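Local structure of putative fimbrium tip subunit Fim1C (Bacteroides ovatus, 4EPS) at residues V164-T169 with V194-D199; G232-K237 with F255-G260. The protein is probably a component of the fimbrium tip, part of the cell-surface filaments that mediate adhesion and biofilm formation. All coordinates share one frame; numbering follows the deposited sequence.

In the fold
Interactions 1 and 2 are adjacent, their centres about 5 Å apart; the first is buried, the second only partly so. Strands 148-174 and 251-256 run parallel to each other, and strands 195-198 and 229-234 pair antiparallel, so each contact joins one member of each pair. Backbone bonds tie the two contacts together: Ala195 O lies 2.8 Å from His233 N, a probable hydrogen bond, and Lys165 O probably accepts from Val257 N at 2.9 Å. Pro167 CG packs 3.5 Å from Tyr234 CE2. Interaction 1 is wholly apolar, whereas interaction 2 runs out to a water and charged groups, where a glycerol, probably from crystallisation, lies about 5 Å from the Asp258 side chain.

Interaction 1: residues V164-T169 with V194-D199; sequences VKLPST and VAFYLD
The Phe196 ring takes the methyl groups of Val164 and Leu166 obliquely, at its outer end. Val164 CG1 comes to 3.9 Å from Phe196 CE1, and the same methyl lies 4.1 Å from CZ of that ring. The second branch also takes part, with Val164 CG2 at 4.2 Å from Phe196 CE1, so the valine presents a forked end to one corner of the ring. The two side chains arrive from opposite directions. With Phe196 CG anti to its carbonyl carbon (chi1 -64°), the ring reaches across to the valine. Leu166 CD1 approaches the tip of the ring more distantly, 4.4 Å from Phe196 CZ.

That leucine methyl has a closer partner in Val194, which it meets tip to tip. Leu166 CD1 sits over the fork of the valine, 3.7 Å from Val194 CG2 and 3.8 Å from Val194 CG1. The leucine branch is extended, CD1 lying anti to CA (chi2 177°), which carries the methyl out to meet the valine partway between the backbones. No hydrogen bond crosses here: the main chains stand well apart, with Val164 CA 10.2 Å from Phe196 CA, and apolar side chains make up the whole contact.

The spacing is that of sheet faces packed against each other, consistent with the sandwich architecture of the transthyretin-like clan to which the fimbrillins belong. Val164 belongs to strand 148-174, and Leu166 to an irregular interruption of it; Phe196 lies on strand 195-198, with Val194 just before it. Tyr218 of strand 217-222 meets Phe196 edge-to-face, while Ile207 and Pro209 of strand 206-212 and Ile230 of strand 229-234 also pack on the phenylalanine.

Interaction 2: residues G232-K237 with F255-G260; sequences GHYNDK and FVVDGG
Tyr234 and Val257 point at each other from opposite directions, and the phenol end of the tyrosine meets one valine branch. Val257 CG1 stands obliquely to the ring, 3.7 Å from Tyr234 CE1 and 3.5 Å from Tyr234 OH. Tyr234 CG occupies the crowded position between backbone N and carbonyl carbon (chi1 72°), from which the ring extends across to the 255-260 segment. Asp258 crosses the tyrosine at about a right angle, its CB 3.9 Å from Tyr234 OH, with ring and carboxylate planes 37° apart.

The hydroxyl and carboxylate do not bond directly but share a water. It lies in the plane of the ring at its edge, 2.7 Å from Tyr234 OH, and donates to Asp258 OD2 at 2.6 Å. Lys237, which adopts two conformations, crosses the aspartate at about a right angle in one of them; its NZ then gives the water a hydrogen bond of 3.1 Å and forms a long salt bridge to Asp258 OD2 at 3.9 Å. The ammonium part is therefore less certain than the tyrosine-water-aspartate connection. Replacing Tyr234 by an alanine is likely to leave Val257 CG1 without its aromatic partner and the bridging water without one of its anchors.

On each side the contact lies where a strand runs into a turn. Tyr234 and Lys237 flank the two-residue loop of a beta hairpin joining strands 229-234 and 237-242, closed by Lys237 N to Tyr234 O and Tyr234 N to Lys237 O. Val257 to Gly260 form a type I' turn leading from strand 251-256 to strand 261-267. Leu166 of strand 148-174 touches both Tyr234 and Val257, and Cys239 of strand 237-242 also packs on the valine.

Interaction 1: residues V164-T169 with V194-D199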
ATOM      1  N   VAL A 164     -29.284  12.082  -6.534  1.00 22.09           N
ATOM      2  CA  VAL A 164     -27.982  12.744  -6.668  1.00 22.28           C
ATOM      3  C   VAL A 164     -26.931  11.923  -5.912  1.00 24.78           C
ATOM      4  O   VAL A 164     -27.094  11.662  -4.724  1.00 23.89           O
ATOM      5  CB  VAL A 164     -27.966  14.229  -6.189  1.00 26.36           C
ATOM      6  CG1 VAL A 164     -26.619  14.891  -6.513  1.00 26.07           C
ATOM      7  CG2 VAL A 164     -29.129  15.032  -6.772  1.00 26.33           C
ATOM      8  N   LYS A 165     -25.839  11.563  -6.603  1.00 21.17           N
ATOM      9  CA  LYS A 165     -24.700  10.865  -6.001  1.00 20.46           C
ATOM     10  C   LYS A 165     -23.489  11.802  -6.037  1.00 23.44           C
ATOM     11  O   LYS A 165     -22.881  11.987  -7.096  1.00 23.02           O
ATOM     12  CB  LYS A 165     -24.414   9.544  -6.761  1.00 22.31           C
ATOM     13  CG  LYS A 165     -23.316   8.688  -6.117  1.00 27.52           C
ATOM     14  CD  LYS A 165     -23.805   8.063  -4.836  1.00 33.47           C
ATOM     15  CE  LYS A 165     -22.803   7.079  -4.292  1.00 41.93           C
ATOM     16  NZ  LYS A 165     -23.189   6.694  -2.921  1.00 41.25           N
ATOM     17  N   LEU A 166     -23.143  12.405  -4.887  1.00 20.93           N
ATOM     18  CA  LEU A 166     -21.987  13.295  -4.838  1.00 21.00           C
ATOM     19  C   LEU A 166     -20.676  12.457  -4.750  1.00 23.14           C
ATOM     20  O   LEU A 166     -20.735  11.274  -4.415  1.00 22.40           O
ATOM     21  CB  LEU A 166     -22.097  14.276  -3.660  1.00 21.16           C
ATOM     22  CG  LEU A 166     -23.295  15.262  -3.707  1.00 25.56           C
ATOM     23  CD1 LEU A 166     -23.299  16.117  -2.436  1.00 25.97           C
ATOM     24  CD2 LEU A 166     -23.268  16.122  -4.974  1.00 25.60           C
ATOM     25  N   PRO A 167     -19.501  13.026  -5.071  1.00 23.09           N
ATOM     26  CA  PRO A 167     -18.270  12.232  -4.944  1.00 23.23           C
ATOM     27  C   PRO A 167     -17.997  11.843  -3.483  1.00 26.04           C
ATOM     28  O   PRO A 167     -18.317  12.580  -2.548  1.00 24.79           O
ATOM     29  CB  PRO A 167     -17.168  13.165  -5.466  1.00 25.40           C
ATOM     30  CG  PRO A 167     -17.730  14.518  -5.430  1.00 28.43           C
ATOM     31  CD  PRO A 167     -19.215  14.408  -5.543  1.00 23.71           C
ATOM     32  N   SER A 168     -17.494  10.628  -3.291  1.00 23.36           N
ATOM     33  CA  SER A 168     -17.117  10.130  -1.966  1.00 22.60           C
ATOM     34  C   SER A 168     -15.906   9.227  -2.138  1.00 25.46           C
ATOM     35  O   SER A 168     -15.671   8.723  -3.237  1.00 22.97           O
ATOM     36  CB  SER A 168     -18.269   9.414  -1.266  1.00 24.77           C
ATOM     37  OG  SER A 168     -18.730   8.273  -1.975  1.00 27.47           O
ATOM     38  N   THR A 169     -15.107   9.068  -1.081  1.00 22.76           N
ATOM     39  CA  THR A 169     -13.893   8.262  -1.188  1.00 21.66           C
ATOM     40  C   THR A 169     -13.746   7.320  -0.011  1.00 23.49           C
ATOM     41  O   THR A 169     -13.610   7.762   1.124  1.00 23.49           O
ATOM     42  CB  THR A 169     -12.650   9.163  -1.277  1.00 25.58           C
ATOM     43  OG1 THR A 169     -12.806  10.060  -2.359  1.00 25.78           O
ATOM     44  CG2 THR A 169     -11.323   8.337  -1.471  1.00 22.27           C
ATOM     45  N   VAL A 194     -22.952  20.830   1.946  1.00 28.62           N
ATOM     46  CA  VAL A 194     -23.859  20.455   0.847  1.00 27.32           C
ATOM     47  C   VAL A 194     -25.144  21.271   0.912  1.00 30.06           C
ATOM     48  O   VAL A 194     -25.838  21.262   1.927  1.00 29.68           O
ATOM     49  CB  VAL A 194     -24.168  18.923   0.824  1.00 29.11           C
ATOM     50  CG1 VAL A 194     -25.180  18.573  -0.282  1.00 27.98           C
ATOM     51  CG2 VAL A 194     -22.887  18.119   0.641  1.00 28.38           C
ATOM     52  N   ALA A 195     -25.498  21.895  -0.208  1.00 27.62           N
ATOM     53  CA  ALA A 195     -26.761  22.617  -0.312  1.00 27.76           C
ATOM     54  C   ALA A 195     -27.252  22.501  -1.720  1.00 28.28           C
ATOM     55  O   ALA A 195     -26.462  22.601  -2.665  1.00 29.30           O
ATOM     56  CB  ALA A 195     -26.593  24.093   0.071  1.00 29.26           C
ATOM     57  N   PHE A 196     -28.558  22.301  -1.861  1.00 24.91           N
ATOM     58  CA  PHE A 196     -29.203  22.269  -3.171  1.00 23.89           C
ATOM     59  C   PHE A 196     -30.180  23.433  -3.306  1.00 28.69           C
ATOM     60  O   PHE A 196     -30.865  23.778  -2.338  1.00 28.44           O
ATOM     61  CB  PHE A 196     -29.930  20.934  -3.399  1.00 25.15           C
ATOM     62  CG  PHE A 196     -29.025  19.731  -3.433  1.00 25.24           C
ATOM     63  CD1 PHE A 196     -28.386  19.356  -4.608  1.00 26.47           C
ATOM     64  CD2 PHE A 196     -28.826  18.961  -2.287  1.00 26.61           C
ATOM     65  CE1 PHE A 196     -27.554  18.232  -4.640  1.00 27.45           C
ATOM     66  CE2 PHE A 196     -28.002  17.827  -2.323  1.00 27.55           C
ATOM     67  CZ  PHE A 196     -27.359  17.487  -3.492  1.00 25.20           C
ATOM     68  N   TYR A 197     -30.283  23.986  -4.530  1.00 25.91           N
ATOM     69  CA  TYR A 197     -31.134  25.122  -4.860  1.00 26.23           C
ATOM     70  C   TYR A 197     -31.939  24.879  -6.111  1.00 30.31           C
ATOM     71  O   TYR A 197     -31.419  24.320  -7.075  1.00 29.04           O
ATOM     72  CB  TYR A 197     -30.284  26.388  -5.090  1.00 27.35           C
ATOM     73  CG  TYR A 197     -29.420  26.733  -3.900  1.00 31.31           C
ATOM     74  CD1 TYR A 197     -29.905  27.540  -2.873  1.00 34.14           C
ATOM     75  CD2 TYR A 197     -28.121  26.246  -3.793  1.00 31.73           C
ATOM     76  CE1 TYR A 197     -29.127  27.830  -1.751  1.00 35.66           C
ATOM     77  CE2 TYR A 197     -27.325  26.545  -2.685  1.00 33.95           C
ATOM     78  CZ  TYR A 197     -27.832  27.344  -1.672  1.00 42.06           C
ATOM     79  OH  TYR A 197     -27.052  27.647  -0.586  1.00 43.37           O
ATOM     80  N   LEU A 198     -33.171  25.398  -6.135  1.00 27.76           N
ATOM     81  CA  LEU A 198     -33.985  25.326  -7.332  1.00 29.23           C
ATOM     82  C   LEU A 198     -33.742  26.546  -8.239  1.00 33.73           C
ATOM     83  O   LEU A 198     -33.922  27.685  -7.789  1.00 33.83           O
ATOM     84  CB  LEU A 198     -35.483  25.241  -6.963  1.00 30.54           C
ATOM     85  CG  LEU A 198     -36.436  24.709  -8.037  1.00 34.98           C
ATOM     86  CD1 LEU A 198     -36.179  23.246  -8.312  1.00 35.59           C
ATOM     87  CD2 LEU A 198     -37.865  24.870  -7.590  1.00 37.63           C
ATOM     88  N   ASP A 199     -33.343  26.278  -9.511  1.00 32.08           N
ATOM     89  CA  ASP A 199     -33.106  27.207 -10.627  0.50 33.54           C
ATOM     90  C   ASP A 199     -31.964  28.216 -10.414  1.00 39.12           C
ATOM     91  O   ASP A 199     -31.210  28.444 -11.361  1.00 40.22           O
ATOM     92  CB  ASP A 199     -34.389  27.945 -11.018  0.50 36.09           C
ATOM     93  CG  ASP A 199     -35.435  27.022 -11.615  0.50 50.04           C
ATOM     94  OD1 ASP A 199     -35.196  26.489 -12.724  0.50 51.22           O
ATOM     95  OD2 ASP A 199     -36.495  26.841 -10.984  0.50 58.20           O
TER

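Interaction 2: residues G232-K237 with F255-G260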
ATOM      1  N   GLY A 232     -26.330  22.307  -7.276  1.00 28.15           N
ATOM      2  CA  GLY A 232     -25.783  21.695  -6.077  1.00 28.33           C
ATOM      3  C   GLY A 232     -24.458  22.344  -5.728  1.00 35.39           C
ATOM      4  O   GLY A 232     -23.620  22.555  -6.611  1.00 35.41           O
ATOM      5  N   HIS A 233     -24.312  22.721  -4.464  1.00 32.21           N
ATOM      6  CA  HIS A 233     -23.086  23.231  -3.867  1.00 33.29           C
ATOM      7  C   HIS A 233     -22.551  22.154  -2.916  1.00 31.53           C
ATOM      8  O   HIS A 233     -23.307  21.598  -2.130  1.00 30.05           O
ATOM      9  CB  HIS A 233     -23.338  24.571  -3.134  1.00 36.63           C
ATOM     10  CG  HIS A 233     -23.448  25.752  -4.057  1.00 42.81           C
ATOM     11  ND1 HIS A 233     -23.447  27.050  -3.569  1.00 46.51           N
ATOM     12  CD2 HIS A 233     -23.524  25.798  -5.411  1.00 45.96           C
ATOM     13  CE1 HIS A 233     -23.500  27.835  -4.636  1.00 46.45           C
ATOM     14  NE2 HIS A 233     -23.557  27.130  -5.764  1.00 46.71           N
ATOM     15  N   TYR A 234     -21.270  21.817  -3.037  1.00 27.63           N
ATOM     16  CA  TYR A 234     -20.612  20.818  -2.167  1.00 27.10           C
ATOM     17  C   TYR A 234     -19.131  21.079  -2.232  1.00 29.74           C
ATOM     18  O   TYR A 234     -18.633  21.449  -3.294  1.00 28.97           O
ATOM     19  CB  TYR A 234     -20.941  19.357  -2.614  1.00 25.94           C
ATOM     20  CG  TYR A 234     -20.250  18.963  -3.902  1.00 26.23           C
ATOM     21  CD1 TYR A 234     -20.771  19.334  -5.139  1.00 28.75           C
ATOM     22  CD2 TYR A 234     -19.046  18.265  -3.883  1.00 26.10           C
ATOM     23  CE1 TYR A 234     -20.092  19.051  -6.324  1.00 29.18           C
ATOM     24  CE2 TYR A 234     -18.358  17.981  -5.061  1.00 26.77           C
ATOM     25  CZ  TYR A 234     -18.905  18.340  -6.279  1.00 32.44           C
ATOM     26  OH  TYR A 234     -18.223  18.060  -7.435  1.00 35.95           O
ATOM     27  N   ASN A 235     -18.455  20.876  -1.093  0.60 30.95           N
ATOM     28  CA  ASN A 235     -17.029  21.144  -0.899  0.60 32.18           C
ATOM     29  C   ASN A 235     -16.814  22.603  -1.284  0.60 36.78           C
ATOM     30  O   ASN A 235     -17.467  23.463  -0.690  0.60 35.96           O
ATOM     31  CB  ASN A 235     -16.151  20.137  -1.684  0.60 33.99           C
ATOM     32  CG  ASN A 235     -16.298  18.721  -1.176  0.60 41.40           C
ATOM     33  OD1 ASN A 235     -16.794  18.484  -0.072  0.60 32.39           O
ATOM     34  ND2 ASN A 235     -15.884  17.745  -1.982  0.60 34.00           N
ATOM     35  N   ASP A 236     -16.044  22.880  -2.343  0.60 35.63           N
ATOM     36  CA  ASP A 236     -15.846  24.253  -2.792  0.60 36.89           C
ATOM     37  C   ASP A 236     -16.187  24.361  -4.265  0.60 40.50           C
ATOM     38  O   ASP A 236     -15.523  25.079  -5.028  0.60 40.13           O
ATOM     39  CB  ASP A 236     -14.405  24.700  -2.490  0.60 39.47           C
ATOM     40  CG  ASP A 236     -14.222  25.093  -1.036  0.60 58.30           C
ATOM     41  OD1 ASP A 236     -14.571  26.245  -0.685  0.60 61.42           O
ATOM     42  OD2 ASP A 236     -13.748  24.246  -0.244  0.60 64.87           O
ATOM     43  N   LYS A 237     -17.246  23.632  -4.690  1.00 35.43           N
ATOM     44  CA  LYS A 237     -17.552  23.686  -6.116  0.50 35.24           C
ATOM     45  C   LYS A 237     -19.033  23.537  -6.378  1.00 36.91           C
ATOM     46  O   LYS A 237     -19.823  23.526  -5.438  1.00 33.80           O
ATOM     47  CB  LYS A 237     -16.732  22.672  -6.947  0.50 37.94           C
ATOM     48  CG  LYS A 237     -16.703  21.236  -6.434  0.50 50.00           C
ATOM     49  CD  LYS A 237     -15.517  20.465  -7.024  0.50 53.33           C
ATOM     50  CE  LYS A 237     -15.702  20.096  -8.483  0.50 54.25           C
ATOM     51  NZ  LYS A 237     -14.625  19.190  -8.966  0.50 59.61           N
ATOM     52  N   PHE A 255     -28.102  11.414 -11.072  1.00 23.03           N
ATOM     53  CA  PHE A 255     -27.012  12.307 -11.473  1.00 23.27           C
ATOM     54  C   PHE A 255     -25.772  11.911 -10.676  1.00 24.98           C
ATOM     55  O   PHE A 255     -25.775  12.060  -9.454  1.00 24.94           O
ATOM     56  CB  PHE A 255     -27.367  13.764 -11.194  1.00 24.93           C
ATOM     57  CG  PHE A 255     -28.533  14.288 -11.993  1.00 27.12           C
ATOM     58  CD1 PHE A 255     -28.336  14.862 -13.251  1.00 28.26           C
ATOM     59  CD2 PHE A 255     -29.828  14.228 -11.485  1.00 28.42           C
ATOM     60  CE1 PHE A 255     -29.411  15.381 -13.982  1.00 30.28           C
ATOM     61  CE2 PHE A 255     -30.908  14.762 -12.215  1.00 31.84           C
ATOM     62  CZ  PHE A 255     -30.689  15.332 -13.458  1.00 30.16           C
ATOM     63  N   VAL A 256     -24.737  11.397 -11.351  1.00 20.21           N
ATOM     64  CA  VAL A 256     -23.473  11.009 -10.682  1.00 20.55           C
ATOM     65  C   VAL A 256     -22.509  12.193 -10.846  1.00 23.71           C
ATOM     66  O   VAL A 256     -22.144  12.551 -11.959  1.00 21.62           O
ATOM     67  CB  VAL A 256     -22.900   9.675 -11.224  1.00 24.50           C
ATOM     68  CG1 VAL A 256     -21.543   9.345 -10.571  1.00 24.17           C
ATOM     69  CG2 VAL A 256     -23.902   8.527 -11.002  1.00 24.30           C
ATOM     70  N   VAL A 257     -22.156  12.832  -9.734  1.00 21.44           N
ATOM     71  CA  VAL A 257     -21.338  14.040  -9.769  1.00 21.02           C
ATOM     72  C   VAL A 257     -19.867  13.686  -9.553  1.00 25.34           C
ATOM     73  O   VAL A 257     -19.520  13.034  -8.572  1.00 24.43           O
ATOM     74  CB  VAL A 257     -21.837  15.072  -8.712  1.00 23.82           C
ATOM     75  CG1 VAL A 257     -20.963  16.338  -8.705  1.00 23.82           C
ATOM     76  CG2 VAL A 257     -23.324  15.420  -8.945  1.00 23.18           C
ATOM     77  N   ASP A 258     -19.018  14.145 -10.470  1.00 24.73           N
ATOM     78  CA  ASP A 258     -17.558  13.972 -10.417  1.00 25.94           C
ATOM     79  C   ASP A 258     -17.126  12.522 -10.021  1.00 28.15           C
ATOM     80  O   ASP A 258     -16.292  12.335  -9.143  1.00 27.99           O
ATOM     81  CB  ASP A 258     -16.924  15.023  -9.463  1.00 28.17           C
ATOM     82  CG  ASP A 258     -15.391  15.114  -9.585  1.00 40.08           C
ATOM     83  OD1 ASP A 258     -14.866  14.874 -10.697  1.00 41.68           O
ATOM     84  OD2 ASP A 258     -14.729  15.362  -8.560  1.00 40.44           O
ATOM     85  N   GLY A 259     -17.698  11.525 -10.690  1.00 26.37           N
ATOM     86  CA  GLY A 259     -17.314  10.130 -10.492  1.00 26.93           C
ATOM     87  C   GLY A 259     -17.979   9.364  -9.376  1.00 28.59           C
ATOM     88  O   GLY A 259     -17.848   8.142  -9.322  1.00 29.04           O
ATOM     89  N   GLY A 260     -18.711  10.056  -8.510  1.00 23.84           N
ATOM     90  CA  GLY A 260     -19.412   9.404  -7.418  1.00 22.78           C
ATOM     91  C   GLY A 260     -18.450   8.691  -6.477  1.00 26.06           C
ATOM     92  O   GLY A 260     -17.388   9.223  -6.142  1.00 25.43           O
TER
HETATM   93  O   HOH W   1     -15.703  17.108  -6.950  1.00 36.36           O